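Local atomic coordinates of type I modular polyketide synthase (PDB entry 6IYR), a protein that probably selects a malonyl-type extender unit from its coenzyme A thioester and transfers it during salinomycin assembly, as the acyltransferase domain of module 8. Residues 129-134 against 394-399; 215-220 against 377-382; 221-226 against 348-353. One frame throughout, in Å; residues are numbered along the deposited sequence.

Overall arrangement
The three contacts are nested along the chain: contact 3 lies inside the loop closed by contact 2, and contact 2 inside that closed by contact 1. Contact 1 pairs two neighbouring strands of the parallel sheet, 129-132 and 393-396. Contact 2 starts on strand 215-218, on the other flank of 129-132, and meets strand 377-378 and helix 379-388, which precedes strand 393-396 in the chain. Contact 3 sets helix 222-230, which directly follows 215-218, against the short strand 350-351. Centres of contacts 2 and 3 are about 7 Å apart, and each is about 10 Å from contact 1. The sheet thus carries the turn at Ser220, the probable nucleophile, with contacts 2 and 3 packed around it.

Contact 1 of 3, residues 129-134 against 394-399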
loop_
_atom_site.group_PDB
_atom_site.type_symbol
_atom_site.label_atom_id
_atom_site.label_comp_id
_atom_site.label_asym_id
_atom_site.label_seq_id
_atom_site.Cartn_x
_atom_site.Cartn_y
_atom_site.Cartn_z
ATOM N N VAL A 129 7.070 8.213 -0.632
ATOM C CA VAL A 129 7.419 6.827 -0.852
ATOM C C VAL A 129 6.179 5.974 -1.062
ATOM O O VAL A 129 5.228 6.025 -0.246
ATOM C CB VAL A 129 8.180 6.282 0.348
ATOM C CG1 VAL A 129 8.474 4.819 0.126
ATOM C CG2 VAL A 129 9.445 7.070 0.570
ATOM N N PHE A 130 6.125 5.248 -2.170
ATOM C CA PHE A 130 5.059 4.247 -2.353
ATOM C C PHE A 130 5.470 2.860 -1.763
ATOM O O PHE A 130 6.517 2.300 -2.128
ATOM C CB PHE A 130 4.673 4.067 -3.824
ATOM C CG PHE A 130 3.878 5.224 -4.430
ATOM C CD1 PHE A 130 3.703 6.427 -3.748
ATOM C CD2 PHE A 130 3.479 5.156 -5.757
ATOM C CE1 PHE A 130 3.036 7.481 -4.348
ATOM C CE2 PHE A 130 2.843 6.232 -6.389
ATOM C CZ PHE A 130 2.629 7.393 -5.674
ATOM N N VAL A 131 4.577 2.287 -0.956
ATOM C CA VAL A 131 4.792 0.988 -0.297
ATOM C C VAL A 131 3.885 -0.095 -0.869
ATOM O O VAL A 131 2.680 0.109 -1.026
ATOM C CB VAL A 131 4.541 1.096 1.207
ATOM C CG1 VAL A 131 4.730 -0.266 1.873
ATOM C CG2 VAL A 131 5.490 2.100 1.821
ATOM N N PHE A 132 4.465 -1.223 -1.273
ATOM C CA PHE A 132 3.697 -2.276 -1.900
ATOM C C PHE A 132 3.806 -3.543 -1.039
ATOM O O PHE A 132 4.857 -4.183 -1.002
ATOM C CB PHE A 132 4.234 -2.559 -3.302
ATOM C CG PHE A 132 4.059 -1.412 -4.263
ATOM C CD1 PHE A 132 4.979 -0.366 -4.291
ATOM C CD2 PHE A 132 2.926 -1.328 -5.058
ATOM C CE1 PHE A 132 4.814 0.691 -5.167
ATOM C CE2 PHE A 132 2.796 -0.304 -6.006
ATOM C CZ PHE A 132 3.738 0.702 -6.054
ATOM N N PRO A 133 2.750 -3.862 -0.283
ATOM C CA PRO A 133 2.856 -5.021 0.602
ATOM C C PRO A 133 2.746 -6.313 -0.149
ATOM O O PRO A 133 2.481 -6.320 -1.365
ATOM C CB PRO A 133 1.642 -4.886 1.550
ATOM C CG PRO A 133 0.936 -3.666 1.152
ATOM C CD PRO A 133 1.416 -3.244 -0.216
ATOM N N GLY A 134 2.869 -7.402 0.610
ATOM C CA GLY A 134 2.651 -8.748 0.094
ATOM C C GLY A 134 1.237 -9.230 0.417
ATOM O O GLY A 134 0.243 -8.544 0.224
ATOM N N PHE A 394 4.887 8.153 3.585
ATOM C CA PHE A 394 4.778 6.819 3.046
ATOM C C PHE A 394 3.345 6.465 2.725
ATOM O O PHE A 394 2.463 6.470 3.600
ATOM C CB PHE A 394 5.317 5.820 4.077
ATOM C CG PHE A 394 6.774 5.978 4.331
ATOM C CD1 PHE A 394 7.228 6.960 5.164
ATOM C CD2 PHE A 394 7.702 5.140 3.717
ATOM C CE1 PHE A 394 8.587 7.151 5.358
ATOM C CE2 PHE A 394 9.047 5.257 4.004
ATOM C CZ PHE A 394 9.496 6.292 4.769
ATOM N N VAL A 395 3.131 6.049 1.500
ATOM C CA VAL A 395 1.791 5.732 1.024
ATOM C C VAL A 395 1.727 4.280 0.624
ATOM O O VAL A 395 2.366 3.851 -0.336
ATOM C CB VAL A 395 1.385 6.626 -0.159
ATOM C CG1 VAL A 395 0.109 6.174 -0.815
ATOM C CG2 VAL A 395 1.197 8.061 0.312
ATOM N N GLU A 396 0.857 3.530 1.309
ATOM C CA GLU A 396 0.657 2.134 0.937
ATOM C C GLU A 396 -0.387 2.018 -0.129
ATOM O O GLU A 396 -1.524 2.403 0.069
ATOM C CB GLU A 396 0.314 1.285 2.176
ATOM C CG GLU A 396 0.470 -0.226 1.977
ATOM C CD GLU A 396 0.057 -1.000 3.204
ATOM O OE1 GLU A 396 0.677 -0.777 4.257
ATOM O OE2 GLU A 396 -0.906 -1.784 3.118
ATOM N N ALA A 397 0.039 1.570 -1.305
ATOM C CA ALA A 397 -0.824 1.398 -2.442
ATOM C C ALA A 397 -1.518 0.056 -2.393
ATOM O O ALA A 397 -1.339 -0.745 -3.308
ATOM C CB ALA A 397 -0.016 1.449 -3.726
ATOM N N SER A 398 -2.401 -0.134 -1.413
ATOM C CA SER A 398 -3.013 -1.434 -1.190
ATOM C C SER A 398 -4.519 -1.346 -1.007
ATOM O O SER A 398 -5.043 -0.300 -0.597
ATOM C CB SER A 398 -2.401 -2.069 0.047
ATOM O OG SER A 398 -2.706 -1.315 1.200
ATOM N N ALA A 399 -5.146 -2.518 -1.010
ATOM C CA ALA A 399 -6.587 -2.660 -0.858
ATOM C C ALA A 399 -7.034 -2.583 0.613
ATOM O O ALA A 399 -8.225 -2.410 0.904
ATOM C CB ALA A 399 -7.021 -3.986 -1.461
#
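Val129, Phe130 and Val131 pair in parallel with Phe394, Val395 and Glu396, and backbone bonds fix the register. Val395 N donates to Val129 O at 2.7 Å, Val131 N to Val395 O at 2.8 Å, and Ala397 N to Val131 O at 3.0 Å; the last two bonds flank Glu396 and make its bridge with Val131. Three CA-H...O contacts fill in between.

Apolar packing occupies both faces. Val129 runs alongside Phe394, the two side chains heading in one direction: Val129 CB is 3.6 Å from Phe394 CD2, while Val129 CG2 makes an off-centre CH-pi contact, 4.3 Å from the ring centroid. Val131 CG2 meets the same ring at its edge, and Leu386 of helix 379-388 backs Val129 and Phe394. On the other face Phe130 CD1 packs obliquely against Val395 CB, and Phe132 CE2 reaches Ala397 CB at 4.0 Å; the Phe132 ring packs on Ala225 and Ala226 of helix 222-230.

The polar element is Glu396. With CG anti to the backbone N (chi1 -164°), its chain passes Pro133, whose CG is 3.3 Å from Glu396 OE2. Ser398 OG donates to OE2 at 2.7 Å, on the anti side and 24° out of the carboxylate plane. Val402 N also bonds OE2, and Leu403 N bonds OE1. The three donors satisfy the buried carboxylate, tie the strand end to the following loop and would probably favour the ionised form.

Contact 2 of 3, residues 215-220 against 377-382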
loop_
_atom_site.group_PDB
_atom_site.type_symbol
_atom_site.label_atom_id
_atom_site.label_comp_id
_atom_site.label_asym_id
_atom_site.label_seq_id
_atom_site.Cartn_x
_atom_site.Cartn_y
_atom_site.Cartn_z
ATOM N N ALA A 215 10.240 7.340 -4.444
ATOM C CA ALA A 215 10.817 6.006 -4.347
ATOM C C ALA A 215 9.719 4.974 -4.088
ATOM O O ALA A 215 8.607 5.332 -3.662
ATOM C CB ALA A 215 11.868 5.959 -3.240
ATOM N N VAL A 216 10.014 3.730 -4.459
ATOM C CA VAL A 216 9.163 2.581 -4.178
ATOM C C VAL A 216 9.870 1.527 -3.318
ATOM O O VAL A 216 11.099 1.322 -3.348
ATOM C CB VAL A 216 8.588 1.916 -5.439
ATOM C CG1 VAL A 216 7.830 2.937 -6.312
ATOM C CG2 VAL A 216 9.701 1.251 -6.250
ATOM N N ILE A 217 9.076 0.905 -2.472
ATOM C CA ILE A 217 9.537 -0.192 -1.661
ATOM C C ILE A 217 8.472 -1.270 -1.702
ATOM O O ILE A 217 7.289 -0.999 -1.711
ATOM C CB ILE A 217 9.945 0.168 -0.226
ATOM C CG1 ILE A 217 8.809 0.825 0.528
ATOM C CG2 ILE A 217 11.196 1.018 -0.214
ATOM C CD1 ILE A 217 9.168 1.062 1.969
ATOM N N GLY A 218 8.933 -2.498 -1.742
ATOM C CA GLY A 218 8.044 -3.644 -1.843
ATOM C C GLY A 218 8.385 -4.664 -0.771
ATOM O O GLY A 218 9.507 -4.675 -0.209
ATOM N N HIS A 219 7.374 -5.437 -0.399
ATOM C CA HIS A 219 7.495 -6.421 0.648
ATOM C C HIS A 219 7.172 -7.781 0.021
ATOM O O HIS A 219 6.088 -8.025 -0.462
ATOM C CB HIS A 219 6.566 -6.079 1.818
ATOM C CG HIS A 219 6.824 -6.881 3.053
ATOM N ND1 HIS A 219 6.663 -8.245 3.088
ATOM C CD2 HIS A 219 7.113 -6.502 4.317
ATOM C CE1 HIS A 219 6.940 -8.683 4.300
ATOM N NE2 HIS A 219 7.211 -7.645 5.068
ATOM N N SER A 220 8.173 -8.636 -0.063
ATOM C CA SER A 220 8.035 -9.890 -0.790
ATOM C C SER A 220 7.465 -9.681 -2.191
ATOM O O SER A 220 8.088 -9.007 -3.021
ATOM C CB SER A 220 7.167 -10.888 0.016
ATOM O OG SER A 220 7.356 -12.221 -0.473
ATOM N N VAL A 377 12.815 -10.457 4.310
ATOM C CA VAL A 377 12.371 -9.193 3.790
ATOM C C VAL A 377 12.834 -8.157 4.796
ATOM O O VAL A 377 12.341 -8.098 5.902
ATOM C CB VAL A 377 10.842 -9.147 3.687
ATOM C CG1 VAL A 377 10.369 -7.770 3.275
ATOM C CG2 VAL A 377 10.326 -10.215 2.753
ATOM N N ARG A 378 13.804 -7.348 4.409
ATOM C CA ARG A 378 14.326 -6.321 5.297
ATOM C C ARG A 378 13.561 -5.004 5.165
ATOM O O ARG A 378 14.098 -4.001 4.737
ATOM C CB ARG A 378 15.809 -6.127 5.040
ATOM C CG ARG A 378 16.539 -7.435 4.849
ATOM C CD ARG A 378 18.035 -7.310 5.023
ATOM N NE ARG A 378 18.685 -8.589 4.754
ATOM C CZ ARG A 378 18.958 -9.507 5.675
ATOM N NH1 ARG A 378 19.538 -10.640 5.316
ATOM N NH2 ARG A 378 18.658 -9.286 6.946
ATOM N N PHE A 379 12.293 -5.041 5.533
ATOM C CA PHE A 379 11.429 -3.885 5.428
ATOM C C PHE A 379 11.794 -2.726 6.337
ATOM O O PHE A 379 11.915 -1.609 5.880
ATOM C CB PHE A 379 9.982 -4.300 5.614
ATOM C CG PHE A 379 9.007 -3.219 5.323
ATOM C CD1 PHE A 379 8.733 -2.854 4.029
ATOM C CD2 PHE A 379 8.353 -2.582 6.343
ATOM C CE1 PHE A 379 7.830 -1.863 3.757
ATOM C CE2 PHE A 379 7.451 -1.588 6.078
ATOM C CZ PHE A 379 7.189 -1.234 4.786
ATOM N N GLU A 380 12.102 -3.015 7.593
ATOM C CA GLU A 380 12.447 -1.976 8.549
ATOM C C GLU A 380 13.694 -1.231 8.119
ATOM O O GLU A 380 13.764 -0.033 8.235
ATOM C CB GLU A 380 12.661 -2.542 9.955
ATOM C CG GLU A 380 13.205 -1.527 10.938
ATOM C CD GLU A 380 13.752 -2.127 12.215
ATOM O OE1 GLU A 380 13.783 -3.353 12.358
ATOM O OE2 GLU A 380 14.169 -1.362 13.084
ATOM N N ASP A 381 14.660 -1.965 7.605
ATOM C CA ASP A 381 15.903 -1.417 7.153
ATOM C C ASP A 381 15.688 -0.421 6.039
ATOM O O ASP A 381 16.264 0.635 6.042
ATOM C CB ASP A 381 16.701 -2.560 6.586
ATOM C CG ASP A 381 18.055 -2.625 7.141
ATOM O OD1 ASP A 381 18.320 -3.594 7.870
ATOM O OD2 ASP A 381 18.845 -1.713 6.844
ATOM N N ALA A 382 14.835 -0.769 5.098
ATOM C CA ALA A 382 14.537 0.104 4.001
ATOM C C ALA A 382 13.872 1.375 4.494
ATOM O O ALA A 382 14.221 2.455 4.078
ATOM C CB ALA A 382 13.644 -0.596 3.019
#
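A probable nucleophile elbow, the sharp turn between strand 215-218 and helix 222-230, puts His219 and Ser220 against Val377. The evidence is the Gly218-His219-Ser220-Gln221-Gly222 sequence, a GxSxG pattern, together with the strained backbone of Ser220 (phi 50°). Val377 supplies both contacts through its two methyl branches. CG1, anti to the backbone N, stands over the centre of the His219 ring as a CH-pi contact, 3.5 Å from the centroid and only 3° off the normal. CG2 lies by the turn itself, with Ser220 CB 4.2 Å from it.

Phe379, at the start of helix 379-388, adds a second side chain against His219. Its CB is 3.8 Å from His219 CD2, and the two rings are obliquely set, centroids 5.6 Å apart with planes at 50°. Further along the same ring, Phe379 CE1 touches Ile217 CD1 at 3.7 Å; Ile217 sends CG1 between its backbone N and carbonyl carbon, which directs that long branch to the phenylalanine. The other branch of Ile217, CG2, comes within 4.4 Å of Ala382 CB, one helical turn on.

Polar ends are held from outside the two segments. His219 NE2 bonds Asn285 OD1, which with the face contact limits the rotation of the imidazole. Ser220 OG bonds His323 NE2, and a phosphate ion, probably from the crystallisation liquor, lies close by. Strand 377-378 also joins the edge of the mixed sheet, beside strand 279-286. Such a serine-histidine pair, between an alpha/beta-hydrolase-like core and a ferredoxin-like subdomain, is typical of the active-site cleft of the acyltransferase fold.

Contact 3 of 3, residues 221-226 against 348-353; sequences QGEIAA and VPFLST. With PO4 (phosphate ion), chain B.
Glu223, in the first turn of helix 222-230, pushes its carboxylate against the backbone of Thr353, and this is the tight part of the contact. Thr353 N donates to Glu223 OE2 at 2.9 Å, nearly along the C-O axis, with an N-H...O angle of 159°. Thr353 OG1 lies 3.1 Å from Glu223 OE2, but Gly218 O is its stronger partner, and which of the two takes the proton is not settled. A water adds to the group, 2.7 Å from Glu223 OE2 and 2.6 Å from Leu351 O. The second oxygen, OE1, bonds Tyr368 OH and Asn372 ND2, so both ends of this buried carboxylate have partners and its rotation is restricted.

Phe350 crosses Glu223 at about a right angle, with the ring and carboxylate planes 59° apart. With CG opposite the backbone N (chi1 180°), the Phe350 ring is carried to the helix, where Glu223 O sits at the ring edge, 3.6 Å from Phe350 CE2. Ala226 CB reaches the same CE2 of Phe350 obliquely at 3.9 Å.

This helix follows the probable nucleophile Ser220 in the chain, as in the alpha/beta-hydrolase-like core of acyltransferases. Gln221 N points to a phosphate ion, probably from the crystallisation liquor, and donates to its O3 at 3.0 Å. That is consistent with a backbone N-H of an oxyanion hole; the side-chain OE1 of Gln221 sits too close to the ion to be trusted.

Packing is looser toward the beginning of 348-353. Val348 CB stays 6.5 Å from Ala226 O, and Pro349 is exposed at the surface.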
loop_
_atom_site.group_PDB
_atom_site.type_symbol
_atom_site.label_atom_id
_atom_site.label_comp_id
_atom_site.label_asym_id
_atom_site.label_seq_id
_atom_site.Cartn_x
_atom_site.Cartn_y
_atom_site.Cartn_z
ATOM N N GLN A 221 6.391 -10.397 -2.509
ATOM C CA GLN A 221 5.703 -10.296 -3.798
ATOM C C GLN A 221 5.429 -8.848 -4.159
ATOM O O GLN A 221 5.261 -8.522 -5.326
ATOM C CB GLN A 221 4.367 -11.061 -3.763
ATOM C CG GLN A 221 3.443 -10.620 -2.619
ATOM C CD GLN A 221 2.289 -11.585 -2.330
ATOM O OE1 GLN A 221 2.402 -12.490 -1.474
ATOM N NE2 GLN A 221 1.117 -11.289 -2.922
ATOM N N GLY A 222 5.368 -7.986 -3.151
ATOM C CA GLY A 222 5.069 -6.606 -3.393
ATOM C C GLY A 222 6.116 -5.955 -4.275
ATOM O O GLY A 222 5.813 -5.009 -4.979
ATOM N N GLU A 223 7.332 -6.486 -4.258
ATOM C CA GLU A 223 8.430 -5.938 -5.070
ATOM C C GLU A 223 8.148 -6.055 -6.537
ATOM O O GLU A 223 8.596 -5.211 -7.317
ATOM C CB GLU A 223 9.781 -6.583 -4.739
ATOM C CG GLU A 223 10.424 -6.069 -3.490
ATOM C CD GLU A 223 11.927 -6.215 -3.495
ATOM O OE1 GLU A 223 12.425 -7.197 -4.075
ATOM O OE2 GLU A 223 12.593 -5.382 -2.841
ATOM N N ILE A 224 7.297 -7.023 -6.897
ATOM C CA ILE A 224 6.913 -7.261 -8.280
ATOM C C ILE A 224 6.031 -6.122 -8.796
ATOM O O ILE A 224 6.091 -5.766 -9.973
ATOM C CB ILE A 224 6.208 -8.624 -8.481
ATOM C CG1 ILE A 224 7.050 -9.774 -7.903
ATOM C CG2 ILE A 224 5.992 -8.935 -9.935
ATOM C CD1 ILE A 224 6.326 -11.100 -7.906
ATOM N N ALA A 225 5.133 -5.644 -7.938
ATOM C CA ALA A 225 4.298 -4.512 -8.282
ATOM C C ALA A 225 5.151 -3.250 -8.329
ATOM O O ALA A 225 5.012 -2.446 -9.248
ATOM C CB ALA A 225 3.172 -4.348 -7.268
ATOM N N ALA A 226 6.032 -3.118 -7.343
ATOM C CA ALA A 226 6.945 -2.001 -7.237
ATOM C C ALA A 226 7.848 -1.890 -8.473
ATOM O O ALA A 226 8.122 -0.779 -8.955
ATOM C CB ALA A 226 7.770 -2.124 -5.986
ATOM N N VAL A 348 11.915 5.190 -11.509
ATOM C CA VAL A 348 11.668 5.638 -10.149
ATOM C C VAL A 348 12.582 4.850 -9.235
ATOM O O VAL A 348 12.692 3.642 -9.365
ATOM C CB VAL A 348 10.200 5.369 -9.682
ATOM C CG1 VAL A 348 10.019 5.856 -8.252
ATOM C CG2 VAL A 348 9.192 6.055 -10.595
ATOM N N PRO A 349 13.264 5.538 -8.322
ATOM C CA PRO A 349 14.160 4.846 -7.434
ATOM C C PRO A 349 13.464 3.641 -6.761
ATOM O O PRO A 349 12.333 3.780 -6.239
ATOM C CB PRO A 349 14.507 5.910 -6.408
ATOM C CG PRO A 349 14.462 7.219 -7.193
ATOM C CD PRO A 349 13.388 7.007 -8.229
ATOM N N PHE A 350 14.168 2.506 -6.739
ATOM C CA PHE A 350 13.670 1.232 -6.196
ATOM C C PHE A 350 14.640 0.750 -5.122
ATOM O O PHE A 350 15.808 0.421 -5.402
ATOM C CB PHE A 350 13.525 0.225 -7.341
ATOM C CG PHE A 350 13.019 -1.144 -6.918
ATOM C CD1 PHE A 350 13.834 -2.018 -6.206
ATOM C CD2 PHE A 350 11.852 -1.641 -7.450
ATOM C CE1 PHE A 350 13.364 -3.269 -5.833
ATOM C CE2 PHE A 350 11.410 -2.922 -7.162
ATOM C CZ PHE A 350 12.167 -3.744 -6.354
ATOM N N LEU A 351 14.197 0.836 -3.870
ATOM C CA LEU A 351 14.984 0.419 -2.750
ATOM C C LEU A 351 14.649 -1.040 -2.397
ATOM O O LEU A 351 13.567 -1.349 -1.927
ATOM C CB LEU A 351 14.783 1.348 -1.578
ATOM C CG LEU A 351 15.492 0.960 -0.285
ATOM C CD1 LEU A 351 16.976 0.724 -0.504
ATOM C CD2 LEU A 351 15.268 2.025 0.786
ATOM N N SER A 352 15.575 -1.940 -2.700
ATOM C CA SER A 352 15.374 -3.373 -2.497
ATOM C C SER A 352 15.293 -3.704 -1.031
ATOM O O SER A 352 16.165 -3.350 -0.221
ATOM C CB SER A 352 16.509 -4.164 -3.129
ATOM O OG SER A 352 16.332 -5.562 -2.940
ATOM N N THR A 353 14.244 -4.422 -0.686
ATOM C CA THR A 353 14.145 -4.960 0.667
ATOM C C THR A 353 14.813 -6.340 0.723
ATOM O O THR A 353 14.882 -6.965 1.788
ATOM C CB THR A 353 12.683 -5.069 1.091
ATOM O OG1 THR A 353 11.969 -5.861 0.141
ATOM C CG2 THR A 353 12.061 -3.687 1.152
HETATM P P PO4 B . 4.806 -13.806 -0.184
HETATM O O1 PO4 B . 3.503 -13.522 0.538
HETATM O O2 PO4 B . 4.948 -15.090 -1.020
HETATM O O3 PO4 B . 4.937 -12.611 -1.115
HETATM O O4 PO4 B . 5.837 -13.925 0.905
HETATM O O HOH W 1 11.577 -2.923 -2.399
#